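Long-range contacts in dicer Related Helicase (Caenorhabditis elegans, PDB 6M6Q), which probably works as an ATP-hydrolysing, RNA-binding helicase of the RIG-I-like receptor subfamily in RNA interference, and is represented here by its N-terminal domain: residues K35-C40 / G50-F55; E56-P61 / N125-D130; F129-L134 / N180-Q185. One frame throughout, in Å; residues are numbered along the deposited sequence.

Interaction 1: residues K35-C40 / G50-F55; sequences KFLDVC and GYFKLF
Cys-40 lays its CB over one face of the Phe-52 ring, 3.8 Å from the ring centroid and 16° off the normal, a CH-pi contact. Its SG continues along nearly the same line and so sits higher above that face, a more distant sulfur-aromatic contact. With chi1 at -65° the sulfur lies beside the backbone N and reaches back over a face of Phe-36, one helical turn earlier. The rim of the Phe-36 ring in turn meets Phe-55, CZ to CZ at 3.4 Å, the two rings approaching from opposite directions with planes at 75°. Leu-37 CD1 touches the edge of Phe-52 at CZ, 4.1 Å away, and Val-39 CG1 does the same to the more exposed Tyr-51 at CD2. No hydrogen bond joins the segments directly, but Ser-43 OG bonds both Cys-40 O and Tyr-51 N, tying the helix to the 3-10 turn. Phe-123 meets both Phe-52 and Phe-55, while Leu-124 and Val-127 touch Phe-36, so helix 94-127 covers part of this core, with helix 131-144 adding Ala-137 and Ile-136. The motif is a helix packed against the 3-10 turn that follows it, in the hydrophobic core of an all-helical N-terminal domain, consistent with its CARD assignment.

Interaction 2: residues E56-P61 / N125-D130; sequences ESLFPP and NTVLFD
Leu-58 spreads its two methyls over two neighbours: CD1 meets Val-127 CG1 at 3.9 Å, the side chains crossing at about a right angle, and CD2 lies against the carboxylate of Asp-130, 3.4 Å from OD1. Next to it, Phe-59 brings the far end of its ring to Thr-126, with CE2 3.4 Å from CG2, and CZ comes to 4.1 Å from Val-127 CG1. Both of these approaches are oblique to the ring. With chi1 (to OG1) at -57°, the methyl CG2 of Thr-126 is left anti to the backbone N, which directs it into the angle between the Phe-59 ring and the carbonyl of Leu-58, 3.6 Å from Leu-58 O. No hydrogen bond crosses between the segments. The contact is largely van der Waals packing, in which methyls also meet the Asp-130 carboxylate and the Leu-58 carbonyl. In the fold, the end of helix 94-127 and the short link 128-130 to helix 131-144 are covered by the 3-10 turn and loop that precede helix 63-72. Thr-126 OG1 bonds Cys-122 O one turn back. Asp-130, the N-cap of helix 131-144, accepts from Gly-133 N at OD1, 3.3 Å away; this weak bond and a long, weak ion pair with Lys-132 NZ probably help to hold the carboxylate beside Leu-58. Further out, Leu-64 and Ile-67 of helix 63-72 pack on Phe-59, and Phe-36 of helix 33-42 packs on Val-127. Beyond the loop lies the second subunit, where Ser-57 and Pro-61 of that copy pack on Pro-60 and Pro-61 respectively.

Interaction 3: residues F129-L134 / N180-Q185; sequences FDEKGL and NPFGYQ
Phe-129 and Tyr-184 stack face to face, centroids 4.3 Å apart and planes inclined by 29°. The tilt brings one side of the Phe-129 ring down onto its partner, and CE2 stands above the centre of the Tyr-184 ring. Backbone atoms of Gly-183 and Tyr-184 run along the edge of Phe-129, in its plane, so the ring is bordered by the same chain that carries its stacking partner. Phe-182 is turned the other way, into the start of helix 131-144. Glu-131 CB sits over one face of its ring, 3.9 Å from the centroid and 14° off the normal. Because chi1 of Glu-131 is 161°, CG extends anti to the backbone N and the side chain then bends at chi2, carrying the carboxylate past the CE1/CZ rim, above the ring plane but beyond its outline, with Glu-131 OE1 3.5 Å from Phe-182 CE1. Leu-134 takes the edge instead, CD1 meeting Phe-182 CD2 in the ring plane. Between the two aromatic groups the backbones themselves touch: Phe-129 CA makes a CA-H...O contact of 3.2 Å to Phe-182 O. A type I turn from Asn-180 to Gly-183, closed by Gly-183 N to Asn-180 O at 3.0 Å, presents Phe-182 and the following residues to this surface. Arg-30 reinforces the junction, making a cation-pi contact with Phe-129 and weak hydrogen bonds to Phe-182 O and Gly-183 O. Pro-26 of helix 25-29 packs on both Leu-134 and Phe-182. The contact thus joins the N-terminal end of helix 131-144 to the link between helices 174-179 and 186-193, with helix 25-29 alongside.

Overall arrangement
Along the chain, interaction 1 is complete before the chain reaches interaction 2, and interaction 3 begins where interaction 2 ends, the two sharing Phe-129 and Asp-130 at the junction of helices 94-127 and 131-144. The centres of interactions 1 and 2 lie about 12 Å apart. Those of interactions 2 and 3 are about 11 Å apart, and those of interactions 1 and 3 about 17 Å. They touch one another: Phe-55 reaches Val-127 and the carbonyl of Gly-133, and Leu-58 reaches Gly-133. The three contacts join helices 33-42, 94-127 and 131-144 and their connections into one packed region of the all-helical N-terminal domain, with interactions 2 and 3 also touching the second subunit.

Interaction 1: residues K35-C40 / G50-F55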
loop_
_atom_site.group_PDB
_atom_site.type_symbol
_atom_site.label_atom_id
_atom_site.label_comp_id
_atom_site.label_asym_id
_atom_site.label_seq_id
_atom_site.Cartn_x
_atom_site.Cartn_y
_atom_site.Cartn_z
ATOM N N LYS B 35 -18.937 -0.153 -0.420
ATOM C CA LYS B 35 -20.357 0.054 -0.052
ATOM C C LYS B 35 -20.506 1.454 0.537
ATOM O O LYS B 35 -21.540 2.085 0.275
ATOM C CB LYS B 35 -20.848 -1.035 0.906
ATOM C CG LYS B 35 -22.294 -0.885 1.404
ATOM C CD LYS B 35 -23.328 -0.807 0.292
ATOM C CE LYS B 35 -24.757 -0.628 0.764
ATOM N NZ LYS B 35 -25.614 -0.153 -0.354
ATOM N N PHE B 36 -19.477 1.951 1.227
ATOM C CA PHE B 36 -19.444 3.316 1.813
ATOM C C PHE B 36 -19.376 4.345 0.689
ATOM O O PHE B 36 -20.155 5.305 0.732
ATOM C CB PHE B 36 -18.270 3.470 2.773
ATOM C CG PHE B 36 -17.941 4.897 3.122
ATOM C CD1 PHE B 36 -18.827 5.672 3.855
ATOM C CD2 PHE B 36 -16.735 5.459 2.736
ATOM C CE1 PHE B 36 -18.522 6.986 4.168
ATOM C CE2 PHE B 36 -16.427 6.766 3.056
ATOM C CZ PHE B 36 -17.319 7.525 3.773
ATOM N N LEU B 37 -18.497 4.125 -0.299
ATOM C CA LEU B 37 -18.417 4.953 -1.543
ATOM C C LEU B 37 -19.766 4.908 -2.226
ATOM O O LEU B 37 -20.277 5.977 -2.501
ATOM C CB LEU B 37 -17.308 4.443 -2.479
ATOM C CG LEU B 37 -17.041 5.272 -3.752
ATOM C CD1 LEU B 37 -16.484 6.675 -3.436
ATOM C CD2 LEU B 37 -16.086 4.527 -4.682
ATOM N N ASP B 38 -20.352 3.708 -2.373
ATOM C CA ASP B 38 -21.682 3.504 -3.020
ATOM C C ASP B 38 -22.733 4.405 -2.355
ATOM O O ASP B 38 -23.510 5.021 -3.106
ATOM C CB ASP B 38 -22.129 2.040 -3.007
ATOM C CG ASP B 38 -23.419 1.836 -3.789
ATOM O OD1 ASP B 38 -24.476 1.695 -3.140
ATOM O OD2 ASP B 38 -23.375 1.949 -5.024
ATOM N N VAL B 39 -22.752 4.465 -1.016
ATOM C CA VAL B 39 -23.740 5.240 -0.193
ATOM C C VAL B 39 -23.532 6.745 -0.445
ATOM O O VAL B 39 -24.529 7.453 -0.693
ATOM C CB VAL B 39 -23.618 4.883 1.310
ATOM C CG1 VAL B 39 -24.299 5.907 2.211
ATOM C CG2 VAL B 39 -24.155 3.486 1.609
ATOM N N CYS B 40 -22.285 7.210 -0.432
ATOM C CA CYS B 40 -21.929 8.629 -0.695
ATOM C C CYS B 40 -22.372 9.016 -2.118
ATOM O O CYS B 40 -22.857 10.130 -2.285
ATOM C CB CYS B 40 -20.433 8.884 -0.506
ATOM S SG CYS B 40 -19.847 8.650 1.194
ATOM N N GLY B 50 -23.725 15.742 -2.167
ATOM C CA GLY B 50 -24.357 14.892 -1.133
ATOM C C GLY B 50 -23.476 14.733 0.097
ATOM O O GLY B 50 -22.949 15.746 0.578
ATOM N N TYR B 51 -23.319 13.500 0.583
ATOM C CA TYR B 51 -22.658 13.177 1.879
ATOM C C TYR B 51 -21.145 13.456 1.773
ATOM O O TYR B 51 -20.495 13.604 2.823
ATOM C CB TYR B 51 -22.893 11.718 2.298
ATOM C CG TYR B 51 -24.317 11.321 2.634
ATOM C CD1 TYR B 51 -25.311 12.267 2.857
ATOM C CD2 TYR B 51 -24.668 9.979 2.746
ATOM C CE1 TYR B 51 -26.612 11.890 3.159
ATOM C CE2 TYR B 51 -25.966 9.588 3.035
ATOM C CZ TYR B 51 -26.942 10.546 3.240
ATOM O OH TYR B 51 -28.218 10.162 3.517
ATOM N N PHE B 52 -20.595 13.531 0.553
ATOM C CA PHE B 52 -19.153 13.786 0.321
ATOM C C PHE B 52 -18.750 15.071 1.071
ATOM O O PHE B 52 -17.606 15.161 1.570
ATOM C CB PHE B 52 -18.839 13.887 -1.184
ATOM C CG PHE B 52 -18.752 12.577 -1.941
ATOM C CD1 PHE B 52 -17.601 11.798 -1.904
ATOM C CD2 PHE B 52 -19.797 12.156 -2.750
ATOM C CE1 PHE B 52 -17.529 10.611 -2.620
ATOM C CE2 PHE B 52 -19.716 10.972 -3.465
ATOM C CZ PHE B 52 -18.590 10.199 -3.391
ATOM N N LYS B 53 -19.671 16.035 1.168
ATOM C CA LYS B 53 -19.382 17.395 1.704
ATOM C C LYS B 53 -19.002 17.305 3.191
ATOM O O LYS B 53 -18.236 18.171 3.644
ATOM C CB LYS B 53 -20.568 18.335 1.497
ATOM C CG LYS B 53 -20.186 19.797 1.332
ATOM C CD LYS B 53 -21.354 20.745 1.408
ATOM C CE LYS B 53 -20.958 22.175 1.116
ATOM N NZ LYS B 53 -19.948 22.670 2.082
ATOM N N LEU B 54 -19.492 16.284 3.909
ATOM C CA LEU B 54 -19.218 16.076 5.361
ATOM C C LEU B 54 -17.718 15.805 5.592
ATOM O O LEU B 54 -17.332 15.705 6.772
ATOM C CB LEU B 54 -20.051 14.900 5.891
ATOM C CG LEU B 54 -21.567 15.074 5.869
ATOM C CD1 LEU B 54 -22.267 13.713 5.831
ATOM C CD2 LEU B 54 -22.038 15.888 7.066
ATOM N N PHE B 55 -16.914 15.651 4.527
ATOM C CA PHE B 55 -15.479 15.254 4.615
ATOM C C PHE B 55 -14.572 16.407 4.152
ATOM O O PHE B 55 -13.339 16.207 4.078
ATOM C CB PHE B 55 -15.233 13.973 3.810
ATOM C CG PHE B 55 -16.049 12.785 4.257
ATOM C CD1 PHE B 55 -17.298 12.535 3.713
ATOM C CD2 PHE B 55 -15.572 11.918 5.226
ATOM C CE1 PHE B 55 -18.057 11.459 4.140
ATOM C CE2 PHE B 55 -16.330 10.838 5.648
ATOM C CZ PHE B 55 -17.574 10.616 5.108
#

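Interaction 2: residues E56-P61 / N125-D130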
loop_
_atom_site.group_PDB
_atom_site.type_symbol
_atom_site.label_atom_id
_atom_site.label_comp_id
_atom_site.label_asym_id
_atom_site.label_seq_id
_atom_site.Cartn_x
_atom_site.Cartn_y
_atom_site.Cartn_z
ATOM N N GLU B 56 -15.147 17.590 3.909
ATOM C CA GLU B 56 -14.421 18.737 3.288
ATOM C C GLU B 56 -13.280 19.223 4.209
ATOM O O GLU B 56 -12.266 19.706 3.666
ATOM C CB GLU B 56 -15.392 19.852 2.886
ATOM C CG GLU B 56 -16.090 20.536 4.047
ATOM C CD GLU B 56 -17.252 21.431 3.623
ATOM O OE1 GLU B 56 -18.128 21.718 4.480
ATOM O OE2 GLU B 56 -17.293 21.833 2.427
ATOM N N SER B 57 -13.395 19.028 5.528
ATOM C CA SER B 57 -12.395 19.452 6.549
ATOM C C SER B 57 -11.090 18.651 6.410
ATOM O O SER B 57 -10.035 19.132 6.927
ATOM C CB SER B 57 -12.954 19.318 7.925
ATOM O OG SER B 57 -13.829 18.201 8.008
ATOM N N LEU B 58 -11.145 17.491 5.735
ATOM C CA LEU B 58 -10.021 16.518 5.644
ATOM C C LEU B 58 -9.200 16.755 4.370
ATOM O O LEU B 58 -8.194 16.051 4.189
ATOM C CB LEU B 58 -10.583 15.098 5.664
ATOM C CG LEU B 58 -11.170 14.646 6.996
ATOM C CD1 LEU B 58 -12.198 13.563 6.772
ATOM C CD2 LEU B 58 -10.073 14.167 7.945
ATOM N N PHE B 59 -9.578 17.717 3.535
ATOM C CA PHE B 59 -8.818 18.066 2.307
ATOM C C PHE B 59 -8.533 19.554 2.295
ATOM O O PHE B 59 -9.186 20.311 2.998
ATOM C CB PHE B 59 -9.587 17.675 1.052
ATOM C CG PHE B 59 -10.032 16.239 0.997
ATOM C CD1 PHE B 59 -11.246 15.852 1.553
ATOM C CD2 PHE B 59 -9.258 15.276 0.364
ATOM C CE1 PHE B 59 -11.680 14.538 1.464
ATOM C CE2 PHE B 59 -9.686 13.961 0.294
ATOM C CZ PHE B 59 -10.901 13.598 0.833
ATOM N N PRO B 60 -7.561 20.015 1.483
ATOM C CA PRO B 60 -7.319 21.439 1.304
ATOM C C PRO B 60 -8.516 22.119 0.668
ATOM O O PRO B 60 -9.214 21.505 -0.127
ATOM C CB PRO B 60 -6.110 21.493 0.362
ATOM C CG PRO B 60 -5.439 20.158 0.571
ATOM C CD PRO B 60 -6.587 19.195 0.766
ATOM N N PRO B 61 -8.774 23.404 0.997
ATOM C CA PRO B 61 -9.972 24.113 0.536
ATOM C C PRO B 61 -10.277 23.933 -0.962
ATOM O O PRO B 61 -9.455 24.273 -1.795
ATOM C CB PRO B 61 -9.647 25.586 0.851
ATOM C CG PRO B 61 -8.140 25.592 1.121
ATOM C CD PRO B 61 -7.888 24.266 1.782
ATOM N N ASN B 125 -8.838 6.744 0.735
ATOM C CA ASN B 125 -7.527 6.603 1.429
ATOM C C ASN B 125 -7.268 7.806 2.352
ATOM O O ASN B 125 -6.393 7.685 3.193
ATOM C CB ASN B 125 -6.364 6.454 0.459
ATOM C CG ASN B 125 -6.403 5.157 -0.313
ATOM O OD1 ASN B 125 -7.030 4.179 0.112
ATOM N ND2 ASN B 125 -5.728 5.134 -1.444
ATOM N N THR B 126 -7.944 8.934 2.136
ATOM C CA THR B 126 -7.826 10.156 2.964
ATOM C C THR B 126 -8.730 10.034 4.205
ATOM O O THR B 126 -8.229 10.285 5.317
ATOM C CB THR B 126 -8.141 11.418 2.143
ATOM O OG1 THR B 126 -7.269 11.479 1.019
ATOM C CG2 THR B 126 -7.963 12.689 2.935
ATOM N N VAL B 127 -9.995 9.638 4.022
ATOM C CA VAL B 127 -11.056 9.705 5.068
ATOM C C VAL B 127 -11.040 8.443 5.947
ATOM O O VAL B 127 -11.396 8.554 7.083
ATOM C CB VAL B 127 -12.455 9.926 4.465
ATOM C CG1 VAL B 127 -12.521 11.176 3.646
ATOM C CG2 VAL B 127 -12.916 8.740 3.655
ATOM N N LEU B 128 -10.729 7.274 5.406
ATOM C CA LEU B 128 -10.929 5.980 6.122
ATOM C C LEU B 128 -9.637 5.556 6.847
ATOM O O LEU B 128 -9.607 4.465 7.374
ATOM C CB LEU B 128 -11.377 4.901 5.122
ATOM C CG LEU B 128 -12.788 5.054 4.544
ATOM C CD1 LEU B 128 -13.218 3.774 3.855
ATOM C CD2 LEU B 128 -13.807 5.423 5.613
ATOM N N PHE B 129 -8.593 6.370 6.856
ATOM C CA PHE B 129 -7.315 6.024 7.535
ATOM C C PHE B 129 -6.981 7.109 8.557
ATOM O O PHE B 129 -5.833 7.163 9.029
ATOM C CB PHE B 129 -6.213 5.796 6.502
ATOM C CG PHE B 129 -6.326 4.499 5.733
ATOM C CD1 PHE B 129 -7.156 4.384 4.616
ATOM C CD2 PHE B 129 -5.583 3.386 6.110
ATOM C CE1 PHE B 129 -7.252 3.181 3.924
ATOM C CE2 PHE B 129 -5.658 2.198 5.387
ATOM C CZ PHE B 129 -6.478 2.102 4.292
ATOM N N ASP B 130 -7.989 7.909 8.899
ATOM C CA ASP B 130 -7.930 9.061 9.828
ATOM C C ASP B 130 -9.051 8.882 10.847
ATOM O O ASP B 130 -10.188 8.525 10.413
ATOM C CB ASP B 130 -8.124 10.371 9.070
ATOM C CG ASP B 130 -7.931 11.623 9.898
ATOM O OD1 ASP B 130 -8.940 12.145 10.406
ATOM O OD2 ASP B 130 -6.779 12.106 9.973
#

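Interaction 3: residues F129-L134 / N180-Q185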
loop_
_atom_site.group_PDB
_atom_site.type_symbol
_atom_site.label_atom_id
_atom_site.label_comp_id
_atom_site.label_asym_id
_atom_site.label_seq_id
_atom_site.Cartn_x
_atom_site.Cartn_y
_atom_site.Cartn_z
ATOM N N PHE B 129 -8.593 6.370 6.856
ATOM C CA PHE B 129 -7.315 6.024 7.535
ATOM C C PHE B 129 -6.981 7.109 8.557
ATOM O O PHE B 129 -5.833 7.163 9.029
ATOM C CB PHE B 129 -6.213 5.796 6.502
ATOM C CG PHE B 129 -6.326 4.499 5.733
ATOM C CD1 PHE B 129 -7.156 4.384 4.616
ATOM C CD2 PHE B 129 -5.583 3.386 6.110
ATOM C CE1 PHE B 129 -7.252 3.181 3.924
ATOM C CE2 PHE B 129 -5.658 2.198 5.387
ATOM C CZ PHE B 129 -6.478 2.102 4.292
ATOM N N ASP B 130 -7.989 7.909 8.899
ATOM C CA ASP B 130 -7.930 9.061 9.828
ATOM C C ASP B 130 -9.051 8.882 10.847
ATOM O O ASP B 130 -10.188 8.525 10.413
ATOM C CB ASP B 130 -8.124 10.371 9.070
ATOM C CG ASP B 130 -7.931 11.623 9.898
ATOM O OD1 ASP B 130 -8.940 12.145 10.406
ATOM O OD2 ASP B 130 -6.779 12.106 9.973
ATOM N N GLU B 131 -8.757 9.070 12.140
ATOM C CA GLU B 131 -9.732 8.850 13.240
ATOM C C GLU B 131 -10.962 9.740 12.995
ATOM O O GLU B 131 -12.078 9.210 13.000
ATOM C CB GLU B 131 -9.101 9.134 14.608
ATOM C CG GLU B 131 -10.136 9.371 15.714
ATOM C CD GLU B 131 -9.735 8.949 17.117
ATOM O OE1 GLU B 131 -8.518 8.721 17.348
ATOM O OE2 GLU B 131 -10.646 8.861 17.984
ATOM N N LYS B 132 -10.750 11.037 12.781
ATOM C CA LYS B 132 -11.840 12.042 12.643
ATOM C C LYS B 132 -12.724 11.642 11.465
ATOM O O LYS B 132 -13.952 11.790 11.573
ATOM C CB LYS B 132 -11.265 13.453 12.452
ATOM C CG LYS B 132 -10.204 13.876 13.473
ATOM C CD LYS B 132 -9.547 15.229 13.191
ATOM C CE LYS B 132 -8.625 15.227 11.981
ATOM N NZ LYS B 132 -7.328 14.556 12.257
ATOM N N GLY B 133 -12.101 11.164 10.390
ATOM C CA GLY B 133 -12.768 10.733 9.148
ATOM C C GLY B 133 -13.525 9.429 9.302
ATOM O O GLY B 133 -14.573 9.298 8.688
ATOM N N LEU B 134 -13.012 8.495 10.095
ATOM C CA LEU B 134 -13.715 7.222 10.396
ATOM C C LEU B 134 -14.945 7.501 11.254
ATOM O O LEU B 134 -15.961 6.840 11.049
ATOM C CB LEU B 134 -12.763 6.270 11.099
ATOM C CG LEU B 134 -12.215 5.166 10.214
ATOM C CD1 LEU B 134 -10.963 4.578 10.822
ATOM C CD2 LEU B 134 -13.267 4.092 9.985
ATOM N N ASN B 180 -0.761 2.016 15.364
ATOM C CA ASN B 180 -1.797 2.886 14.730
ATOM C C ASN B 180 -2.954 2.043 14.188
ATOM O O ASN B 180 -2.929 1.633 13.033
ATOM C CB ASN B 180 -1.194 3.770 13.630
ATOM C CG ASN B 180 -2.164 4.824 13.118
ATOM O OD1 ASN B 180 -3.154 5.149 13.786
ATOM N ND2 ASN B 180 -1.877 5.382 11.948
ATOM N N PRO B 181 -4.037 1.825 14.973
ATOM C CA PRO B 181 -5.187 1.047 14.510
ATOM C C PRO B 181 -5.822 1.555 13.195
ATOM O O PRO B 181 -6.300 0.732 12.412
ATOM C CB PRO B 181 -6.192 1.176 15.672
ATOM C CG PRO B 181 -5.333 1.438 16.887
ATOM C CD PRO B 181 -4.183 2.264 16.366
ATOM N N PHE B 182 -5.801 2.875 12.973
ATOM C CA PHE B 182 -6.437 3.556 11.810
ATOM C C PHE B 182 -5.539 3.436 10.566
ATOM O O PHE B 182 -5.981 3.798 9.476
ATOM C CB PHE B 182 -6.721 5.020 12.152
ATOM C CG PHE B 182 -7.529 5.213 13.411
ATOM C CD1 PHE B 182 -6.923 5.609 14.592
ATOM C CD2 PHE B 182 -8.890 4.955 13.422
ATOM C CE1 PHE B 182 -7.665 5.753 15.753
ATOM C CE2 PHE B 182 -9.629 5.085 14.584
ATOM C CZ PHE B 182 -9.019 5.487 15.749
ATOM N N GLY B 183 -4.286 3.015 10.754
ATOM C CA GLY B 183 -3.288 2.858 9.683
ATOM C C GLY B 183 -3.510 1.583 8.905
ATOM O O GLY B 183 -4.398 0.813 9.291
ATOM N N TYR B 184 -2.712 1.367 7.852
ATOM C CA TYR B 184 -2.731 0.155 6.999
ATOM C C TYR B 184 -2.471 -1.075 7.878
ATOM O O TYR B 184 -1.489 -1.073 8.644
ATOM C CB TYR B 184 -1.717 0.281 5.848
ATOM C CG TYR B 184 -2.292 0.862 4.579
ATOM C CD1 TYR B 184 -2.986 0.065 3.679
ATOM C CD2 TYR B 184 -2.187 2.217 4.298
ATOM C CE1 TYR B 184 -3.565 0.598 2.538
ATOM C CE2 TYR B 184 -2.753 2.765 3.156
ATOM C CZ TYR B 184 -3.438 1.952 2.268
ATOM O OH TYR B 184 -4.011 2.487 1.148
ATOM N N GLN B 185 -3.306 -2.108 7.741
ATOM C CA GLN B 185 -3.129 -3.405 8.438
ATOM C C GLN B 185 -2.997 -4.524 7.412
ATOM O O GLN B 185 -3.400 -4.320 6.248
ATOM C CB GLN B 185 -4.294 -3.668 9.392
ATOM C CG GLN B 185 -4.482 -2.586 10.450
ATOM C CD GLN B 185 -3.316 -2.496 11.404
ATOM O OE1 GLN B 185 -2.657 -3.489 11.722
ATOM N NE2 GLN B 185 -3.040 -1.291 11.856
#